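Local coordinates for UPF0230 protein TM1468 (Thermotoga maritima, PDB 1VPV), which binds long-chain fatty acids such as palmitate and may take part in lipid transport or fatty acid metabolism, at residues A[60-65]-A[276-281]; A[174-179]-A[282-287]; A[227-232]-A[289-294]. All coordinates share one frame; numbering follows the deposited sequence.

Contact 1: A[60-65]-A[276-281]; sequences MNFYKR and MGKVIT. With PLM (palmitic acid), chain D.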
# COMPACT_ATOMS: atom_id res chain seq x y z
N MSE A 60 -15.44 -2.72 -5.45
CA MSE A 60 -16.42 -3.77 -5.18
C MSE A 60 -16.84 -4.65 -6.37
O MSE A 60 -17.02 -5.87 -6.23
CB MSE A 60 -17.67 -3.11 -4.70
CG MSE A 60 -17.54 -2.60 -3.32
SE MSE A 60 -18.80 -3.61 -2.29
CE MSE A 60 -20.46 -2.69 -2.89
N ASN A 61 -17.07 -4.02 -7.52
CA ASN A 61 -17.38 -4.73 -8.76
C ASN A 61 -16.24 -5.68 -9.14
O ASN A 61 -16.48 -6.84 -9.53
CB ASN A 61 -17.60 -3.72 -9.88
CG ASN A 61 -18.07 -4.36 -11.15
OD1 ASN A 61 -17.30 -4.50 -12.11
ND2 ASN A 61 -19.33 -4.77 -11.19
N PHE A 62 -15.02 -5.19 -9.02
CA PHE A 62 -13.86 -5.96 -9.34
C PHE A 62 -13.77 -7.19 -8.44
O PHE A 62 -13.40 -8.27 -8.87
CB PHE A 62 -12.60 -5.11 -9.15
CG PHE A 62 -11.35 -5.83 -9.52
CD1 PHE A 62 -10.96 -5.92 -10.87
CD2 PHE A 62 -10.59 -6.47 -8.54
CE1 PHE A 62 -9.83 -6.61 -11.24
CE2 PHE A 62 -9.46 -7.15 -8.90
CZ PHE A 62 -9.07 -7.25 -10.26
N TYR A 63 -14.06 -7.00 -7.16
CA TYR A 63 -14.04 -8.09 -6.22
C TYR A 63 -14.99 -9.19 -6.69
O TYR A 63 -14.70 -10.36 -6.59
CB TYR A 63 -14.46 -7.63 -4.80
CG TYR A 63 -13.42 -6.87 -3.97
CD1 TYR A 63 -12.05 -7.00 -4.21
CD2 TYR A 63 -13.83 -6.07 -2.91
CE1 TYR A 63 -11.12 -6.32 -3.41
CE2 TYR A 63 -12.90 -5.41 -2.11
CZ TYR A 63 -11.56 -5.53 -2.36
OH TYR A 63 -10.65 -4.85 -1.56
N LYS A 64 -16.13 -8.78 -7.19
CA LYS A 64 -17.12 -9.73 -7.59
C LYS A 64 -16.61 -10.48 -8.82
O LYS A 64 -16.65 -11.71 -8.84
CB LYS A 64 -18.44 -9.00 -7.83
CG LYS A 64 -19.60 -9.89 -8.11
CD LYS A 64 -20.77 -9.11 -8.71
CE LYS A 64 -20.62 -8.92 -10.22
NZ LYS A 64 -21.26 -10.01 -11.03
N ARG A 65 -16.10 -9.74 -9.81
CA ARG A 65 -15.59 -10.32 -11.05
C ARG A 65 -14.35 -11.19 -10.86
O ARG A 65 -14.25 -12.21 -11.50
CB ARG A 65 -15.35 -9.25 -12.12
CG ARG A 65 -16.69 -8.69 -12.75
CD ARG A 65 -16.50 -7.55 -13.77
NE ARG A 65 -15.84 -6.40 -13.14
CZ ARG A 65 -14.58 -6.03 -13.35
NH1 ARG A 65 -13.78 -6.70 -14.18
NH2 ARG A 65 -14.09 -4.98 -12.71
N MSE A 276 -8.27 -3.35 -0.35
CA MSE A 276 -7.18 -3.40 -1.32
C MSE A 276 -7.74 -3.25 -2.73
O MSE A 276 -8.79 -3.85 -3.09
CB MSE A 276 -6.40 -4.71 -1.19
CG MSE A 276 -5.65 -4.84 0.09
SE MSE A 276 -5.23 -6.72 0.65
CE MSE A 276 -3.26 -6.49 1.06
N GLY A 277 -7.05 -2.45 -3.53
CA GLY A 277 -7.48 -2.16 -4.91
C GLY A 277 -7.35 -3.34 -5.86
O GLY A 277 -7.05 -4.46 -5.45
N LYS A 278 -7.56 -3.07 -7.14
CA LYS A 278 -7.57 -4.12 -8.17
C LYS A 278 -6.18 -4.77 -8.36
O LYS A 278 -6.06 -5.98 -8.47
CB LYS A 278 -8.09 -3.59 -9.53
CG LYS A 278 -9.36 -2.76 -9.47
CD LYS A 278 -9.92 -2.54 -10.88
CE LYS A 278 -11.18 -1.69 -10.88
NZ LYS A 278 -11.48 -1.29 -12.28
N VAL A 279 -5.15 -3.95 -8.40
CA VAL A 279 -3.80 -4.46 -8.62
C VAL A 279 -3.31 -5.29 -7.42
O VAL A 279 -2.84 -6.41 -7.58
CB VAL A 279 -2.84 -3.32 -8.95
CG1 VAL A 279 -1.42 -3.81 -9.05
CG2 VAL A 279 -3.24 -2.69 -10.29
N ILE A 280 -3.42 -4.76 -6.22
CA ILE A 280 -2.97 -5.51 -5.07
C ILE A 280 -3.76 -6.84 -4.96
O ILE A 280 -3.18 -7.93 -4.78
CB ILE A 280 -3.03 -4.65 -3.81
CG1 ILE A 280 -1.93 -3.57 -3.88
CG2 ILE A 280 -2.90 -5.49 -2.56
CD1 ILE A 280 -0.53 -4.08 -3.64
N THR A 281 -5.07 -6.76 -5.14
CA THR A 281 -5.92 -7.94 -5.07
C THR A 281 -5.51 -9.00 -6.07
O THR A 281 -5.54 -10.21 -5.78
CB THR A 281 -7.38 -7.57 -5.33
OG1 THR A 281 -7.77 -6.62 -4.36
CG2 THR A 281 -8.28 -8.78 -5.18
C1 PLM D . 2.84 -3.44 -11.60
O1 PLM D . 3.77 -2.63 -11.90
O2 PLM D . 2.32 -4.20 -12.48
C2 PLM D . 2.35 -3.46 -10.18
C3 PLM D . 2.91 -4.65 -9.42
C4 PLM D . 2.28 -4.72 -8.03
C5 PLM D . 2.80 -5.96 -7.31
C6 PLM D . 2.22 -6.11 -5.93
C7 PLM D . 2.78 -7.31 -5.19
C8 PLM D . 1.91 -7.68 -3.99
C9 PLM D . 2.09 -6.70 -2.85
CA PLM D . 1.16 -7.01 -1.69
CB PLM D . 1.48 -6.11 -0.50
CC PLM D . 0.37 -6.21 0.55
CD PLM D . 0.72 -5.45 1.84
CE PLM D . -0.46 -5.36 2.80
CF PLM D . -0.07 -4.78 4.15
CG PLM D . -0.06 -3.25 4.15
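The F62 ring lies flat over the aliphatic stem of K278, with K278 CB 3.6 Å from the ring centroid and only 2° off its normal, a CH-pi contact made squarely over one face. F62 CG is anti to the backbone N (chi1 -178°), which carries the ring out from helix 56-68 onto the first turn of helix 278-284. The lysine then runs on in extended form across the ring: its CG lies nearest F62 CG, and its CD comes within 3.5 Å of F62 CD1. At the ring edge, near its plane, T281 CB stands 4.2 Å from F62 CE2. An alanine in place of F62 would strip this cover from the K278 methylenes and is likely to leave a gap between the two helices where the ring had been. Beyond the ring, K278 NZ forms salt bridges with E50 and E58.

One position along, Y63 reaches over with its phenol. Its OH gives a weak hydrogen bond to M276 O at 2.6 Å, while T281 OG1 sits in the ring plane at the edge, 3.5 Å from Y63 CE1. That threonine hydroxyl donates to G277 O, which also accepts from T281 N, the two donors arriving from opposite faces of the carbonyl. G277 is the N-cap residue, and D52 receives the next two amides, K278 N and V279 N.

Selenomethionine M276, V279 and I280 touch palmitate, I280 CD1 lying 3.8 Å from PLM C9. Helix 278-284 is thus layered between the fatty acid and helix 56-68, with strand 35-43 touching F62, K278 and V279.

Contact 2: A[174-179]-A[282-287]; sequences FYVSNF and THVGPG. With PLM (palmitic acid), chain D.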
# COMPACT_ATOMS: atom_id res chain seq x y z
N PHE A 174 1.11 -9.12 6.24
CA PHE A 174 -0.19 -9.64 5.74
C PHE A 174 -0.17 -11.14 5.56
O PHE A 174 0.91 -11.78 5.59
CB PHE A 174 -0.59 -8.93 4.41
CG PHE A 174 0.30 -9.25 3.23
CD1 PHE A 174 1.60 -8.72 3.14
CD2 PHE A 174 -0.15 -10.07 2.20
CE1 PHE A 174 2.44 -8.98 2.01
CE2 PHE A 174 0.65 -10.34 1.09
CZ PHE A 174 1.97 -9.80 1.00
N TYR A 175 -1.36 -11.72 5.42
CA TYR A 175 -1.48 -13.16 5.09
C TYR A 175 -2.45 -13.38 3.98
O TYR A 175 -3.46 -12.66 3.86
CB TYR A 175 -1.85 -14.01 6.29
CG TYR A 175 -3.27 -13.89 6.86
CD1 TYR A 175 -4.38 -14.44 6.20
CD2 TYR A 175 -3.50 -13.30 8.09
CE1 TYR A 175 -5.64 -14.35 6.71
CE2 TYR A 175 -4.79 -13.22 8.63
CZ TYR A 175 -5.83 -13.76 7.94
OH TYR A 175 -7.08 -13.69 8.47
N VAL A 176 -2.13 -14.37 3.16
CA VAL A 176 -2.99 -14.83 2.08
C VAL A 176 -3.41 -16.26 2.39
O VAL A 176 -2.77 -16.94 3.20
CB VAL A 176 -2.24 -14.77 0.72
CG1 VAL A 176 -1.85 -13.33 0.39
CG2 VAL A 176 -1.03 -15.68 0.71
N SER A 177 -4.47 -16.72 1.75
CA SER A 177 -4.90 -18.10 1.93
C SER A 177 -4.56 -18.99 0.73
O SER A 177 -4.56 -20.22 0.84
CB SER A 177 -6.40 -18.15 2.21
OG SER A 177 -7.10 -17.66 1.07
N ASN A 178 -4.21 -18.39 -0.40
CA ASN A 178 -3.89 -19.15 -1.59
C ASN A 178 -2.68 -18.55 -2.29
O ASN A 178 -2.79 -17.58 -3.10
CB ASN A 178 -5.13 -19.25 -2.51
CG ASN A 178 -4.79 -19.93 -3.81
OD1 ASN A 178 -3.63 -20.26 -4.05
ND2 ASN A 178 -5.77 -20.15 -4.64
N PHE A 179 -1.53 -19.16 -2.04
CA PHE A 179 -0.23 -18.58 -2.45
C PHE A 179 -0.04 -18.46 -3.93
O PHE A 179 0.82 -17.72 -4.38
CB PHE A 179 0.92 -19.44 -1.92
CG PHE A 179 2.26 -18.75 -1.88
CD1 PHE A 179 2.42 -17.55 -1.21
CD2 PHE A 179 3.38 -19.34 -2.47
CE1 PHE A 179 3.69 -16.91 -1.15
CE2 PHE A 179 4.64 -18.73 -2.40
CZ PHE A 179 4.78 -17.50 -1.75
N THR A 282 -5.18 -8.54 -7.26
CA THR A 282 -4.84 -9.42 -8.37
C THR A 282 -3.67 -10.27 -7.96
O THR A 282 -3.63 -11.48 -8.26
CB THR A 282 -4.56 -8.61 -9.65
OG1 THR A 282 -5.81 -8.13 -10.22
CG2 THR A 282 -3.79 -9.46 -10.68
N HIS A 283 -2.74 -9.66 -7.23
CA HIS A 283 -1.52 -10.34 -6.80
C HIS A 283 -1.70 -11.14 -5.53
O HIS A 283 -1.01 -12.14 -5.38
CB HIS A 283 -0.38 -9.34 -6.56
CG HIS A 283 0.25 -8.87 -7.81
ND1 HIS A 283 1.37 -9.46 -8.33
CD2 HIS A 283 -0.11 -7.89 -8.68
CE1 HIS A 283 1.69 -8.87 -9.47
NE2 HIS A 283 0.82 -7.89 -9.69
N VAL A 284 -2.56 -10.71 -4.61
CA VAL A 284 -2.62 -11.40 -3.30
C VAL A 284 -3.72 -12.41 -3.21
O VAL A 284 -3.61 -13.39 -2.46
CB VAL A 284 -2.71 -10.45 -2.05
CG1 VAL A 284 -1.42 -9.69 -1.87
CG2 VAL A 284 -3.87 -9.50 -2.15
N GLY A 285 -4.78 -12.16 -3.98
CA GLY A 285 -5.94 -13.03 -4.02
C GLY A 285 -7.00 -12.60 -3.00
O GLY A 285 -6.68 -12.05 -1.95
N PRO A 286 -8.27 -12.86 -3.31
CA PRO A 286 -9.34 -12.47 -2.41
C PRO A 286 -9.20 -13.25 -1.12
O PRO A 286 -8.65 -14.35 -1.15
CB PRO A 286 -10.63 -12.91 -3.14
CG PRO A 286 -10.22 -13.21 -4.54
CD PRO A 286 -8.77 -13.55 -4.51
N GLY A 287 -9.69 -12.66 -0.02
CA GLY A 287 -9.57 -13.24 1.31
C GLY A 287 -8.44 -12.61 2.12
O GLY A 287 -8.48 -12.63 3.33
C1 PLM D . 2.84 -3.44 -11.60
O1 PLM D . 3.77 -2.63 -11.90
O2 PLM D . 2.32 -4.20 -12.48
C2 PLM D . 2.35 -3.46 -10.18
C3 PLM D . 2.91 -4.65 -9.42
C4 PLM D . 2.28 -4.72 -8.03
C5 PLM D . 2.80 -5.96 -7.31
C6 PLM D . 2.22 -6.11 -5.93
C7 PLM D . 2.78 -7.31 -5.19
C8 PLM D . 1.91 -7.68 -3.99
C9 PLM D . 2.09 -6.70 -2.85
CA PLM D . 1.16 -7.01 -1.69
CB PLM D . 1.48 -6.11 -0.50
CC PLM D . 0.37 -6.21 0.55
CD PLM D . 0.72 -5.45 1.84
CE PLM D . -0.46 -5.36 2.80
CF PLM D . -0.07 -4.78 4.15
CG PLM D . -0.06 -3.25 4.15
O HOH W 1 -1.40 -15.20 -2.95
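F174 meets V284 and the palmitate chain together. Its CB, close to the strand backbone, lies 3.9 Å from PLM CE, and CG faces the same carbon. Along one side of the ring CD1 approaches PLM CD at 3.6 Å and CE1 meets PLM CC; on the other, CE2 touches V284 CG1 at 3.7 Å. CZ, at the tip, lies equally near PLM CC and PLM CA. The fatty acid therefore passes over a face of the ring, with PLM CC 3.7 Å above its centre. This pose depends on chi1 of 67°, which sets CG between the backbone N and the carbonyl carbon.

V284 CG1 touches both F174 and the lipid, 3.7 Å from PLM CA. V284 CB packs on V176 CG1, the two valines crossing at about a right angle. Beyond them the contact turns polar: a water donates to N178 O and to V284 O, at 2.8 and 2.9 Å, bridging two acceptors that could not pair directly.

Before V284, the H283 ring lies broadside to the lipid beneath PLM C5, and its NE2 is hydrogen-bonded to T75, a residue that binds palmitate. F174, H283 and V284 thus line the palmitate-binding pocket. After V284, G285 leaves the helix with positive phi, where a beta carbon would jam against the preceding carbonyl O.

The end of helix 278-284 abuts the end of strand 170-176, which is flanked in its sheet by strands 201-208 and 289-295, while T282 and P286 rest on helix 56-68.

Contact 3: A[227-232]-A[289-294]; sequences ALIEKL and VGFGIE. With PLM (palmitic acid), chain D.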
# COMPACT_ATOMS: atom_id res chain seq x y z
N ALA A 227 0.60 -14.76 14.10
CA ALA A 227 1.86 -14.70 13.36
C ALA A 227 2.20 -13.27 12.89
O ALA A 227 3.37 -12.89 12.89
CB ALA A 227 1.84 -15.63 12.18
N LEU A 228 1.18 -12.50 12.50
CA LEU A 228 1.44 -11.15 11.93
C LEU A 228 1.92 -10.22 13.02
O LEU A 228 2.79 -9.37 12.81
CB LEU A 228 0.18 -10.55 11.28
CG LEU A 228 -0.48 -11.17 10.03
CD1 LEU A 228 -1.20 -10.08 9.17
CD2 LEU A 228 0.54 -11.88 9.22
N ILE A 229 1.30 -10.38 14.19
CA ILE A 229 1.56 -9.57 15.33
C ILE A 229 2.90 -9.98 15.94
O ILE A 229 3.63 -9.12 16.40
CB ILE A 229 0.40 -9.65 16.36
CG1 ILE A 229 -0.83 -8.94 15.78
CG2 ILE A 229 0.80 -9.00 17.70
CD1 ILE A 229 -2.11 -9.21 16.54
N GLU A 230 3.21 -11.28 15.93
CA GLU A 230 4.53 -11.72 16.42
C GLU A 230 5.66 -11.20 15.53
O GLU A 230 6.71 -10.84 16.03
CB GLU A 230 4.61 -13.25 16.60
CG GLU A 230 3.65 -13.77 17.66
CD GLU A 230 3.81 -15.26 17.97
OE1 GLU A 230 4.84 -15.64 18.59
OE2 GLU A 230 2.88 -16.04 17.65
N LYS A 231 5.44 -11.11 14.22
CA LYS A 231 6.45 -10.52 13.35
C LYS A 231 6.69 -9.05 13.67
O LYS A 231 7.84 -8.62 13.79
CB LYS A 231 6.07 -10.70 11.87
CG LYS A 231 6.86 -9.83 10.88
CD LYS A 231 8.40 -10.03 10.94
CE LYS A 231 8.84 -11.31 10.24
NZ LYS A 231 10.27 -11.67 10.51
N LEU A 232 5.63 -8.27 13.81
CA LEU A 232 5.75 -6.88 14.25
C LEU A 232 6.52 -6.76 15.57
O LEU A 232 7.31 -5.83 15.76
CB LEU A 232 4.36 -6.28 14.43
CG LEU A 232 4.29 -4.90 15.09
CD1 LEU A 232 4.86 -3.86 14.15
CD2 LEU A 232 2.86 -4.55 15.44
N VAL A 289 -5.71 -10.48 4.24
CA VAL A 289 -5.84 -9.58 5.38
C VAL A 289 -4.45 -9.12 5.85
O VAL A 289 -3.51 -9.92 5.97
CB VAL A 289 -6.62 -10.28 6.55
CG1 VAL A 289 -6.38 -9.61 7.89
CG2 VAL A 289 -8.07 -10.30 6.25
N GLY A 290 -4.31 -7.84 6.12
CA GLY A 290 -3.02 -7.35 6.56
C GLY A 290 -3.12 -6.03 7.25
O GLY A 290 -4.23 -5.47 7.39
N PHE A 291 -1.97 -5.51 7.68
CA PHE A 291 -1.94 -4.12 8.07
C PHE A 291 -0.68 -3.40 7.68
O PHE A 291 0.40 -4.00 7.58
CB PHE A 291 -2.28 -3.92 9.55
CG PHE A 291 -1.61 -4.87 10.53
CD1 PHE A 291 -0.36 -5.41 10.32
CD2 PHE A 291 -2.23 -5.14 11.73
CE1 PHE A 291 0.21 -6.25 11.25
CE2 PHE A 291 -1.66 -5.99 12.66
CZ PHE A 291 -0.45 -6.53 12.43
N GLY A 292 -0.84 -2.10 7.40
CA GLY A 292 0.26 -1.16 7.32
C GLY A 292 0.35 -0.55 8.70
O GLY A 292 -0.66 -0.12 9.25
N ILE A 293 1.55 -0.54 9.27
CA ILE A 293 1.78 -0.05 10.61
C ILE A 293 2.77 1.11 10.59
O ILE A 293 3.79 1.03 9.91
CB ILE A 293 2.39 -1.16 11.51
CG1 ILE A 293 1.48 -2.39 11.60
CG2 ILE A 293 2.74 -0.63 12.85
CD1 ILE A 293 0.29 -2.25 12.46
N GLU A 294 2.45 2.18 11.35
CA GLU A 294 3.37 3.27 11.69
C GLU A 294 3.68 3.25 13.17
O GLU A 294 2.79 3.42 14.01
CB GLU A 294 2.79 4.65 11.35
CG GLU A 294 3.67 5.84 11.87
CD GLU A 294 2.99 7.23 11.79
OE1 GLU A 294 1.81 7.28 11.35
OE2 GLU A 294 3.63 8.26 12.17
C1 PLM D . 2.84 -3.44 -11.60
O1 PLM D . 3.77 -2.63 -11.90
O2 PLM D . 2.32 -4.20 -12.48
C2 PLM D . 2.35 -3.46 -10.18
C3 PLM D . 2.91 -4.65 -9.42
C4 PLM D . 2.28 -4.72 -8.03
C5 PLM D . 2.80 -5.96 -7.31
C6 PLM D . 2.22 -6.11 -5.93
C7 PLM D . 2.78 -7.31 -5.19
C8 PLM D . 1.91 -7.68 -3.99
C9 PLM D . 2.09 -6.70 -2.85
CA PLM D . 1.16 -7.01 -1.69
CB PLM D . 1.48 -6.11 -0.50
CC PLM D . 0.37 -6.21 0.55
CD PLM D . 0.72 -5.45 1.84
CE PLM D . -0.46 -5.36 2.80
CF PLM D . -0.07 -4.78 4.15
CG PLM D . -0.06 -3.25 4.15
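Helix 227-232 and strand 289-294 run in nearly the same direction, their axes 22° apart and 10.2 Å at closest approach. The pairing belongs to the alpha/beta layering of the DegV fold: helix 220-232 lies on one face of the mixed sheet in which strand 289-295 sits between strands 170-176 and 241-248. The side chains that meet are apolar.

F291 fills much of the interface, its CZ directed at the helix, where it meets two residues. I229 CG1 approaches the ring near its plane, at the edge, 4.1 Å from CZ, whereas L228 CB comes in obliquely at 4.2 Å. I293 CD1 lies over the centre of one face of the same ring, 3.7 Å above it, so the strand itself backs the phenyl group.

At one end L228 CD1 rests against the backbone, 3.9 Å from V289 O and a little farther from G290 CA. At the other, L232, with CG anti to its backbone N (chi1 171°), sends CD1 to I293 CG2 at 4.1 Å. L258 and L262 of helix 252-263 continue the packing around F291.

The tail of palmitate reaches the strand from the side away from the helix. A beta carbon on G290 would be crowded by PLM CF, and the terminal PLM CG ends 3.5 Å from both F291 O and G292 N.

All three contacts border palmitate; contacts 1 and 2 overlap along much of its chain, and contact 3 meets only its methyl end. Contacts 1 and 3 are buried throughout, while contact 2 is partly exposed where its loops emerge. Contacts 1 and 2 share helix 278-284 and touch through F62 CZ and T282 OG1; contacts 2 and 3 join through neighbouring strands of one sheet, with a probable hydrogen bond from Y175 N to V289 O. Contacts 1 and 3 do not meet. The chemistry shifts accordingly: contact 1 combines ring-on-lysine packing with hydrogen bonds at a helix N-terminus, contact 2 mixes apolar contacts with a water bridge, and contact 3, between helix and sheet, is made by apolar side chains.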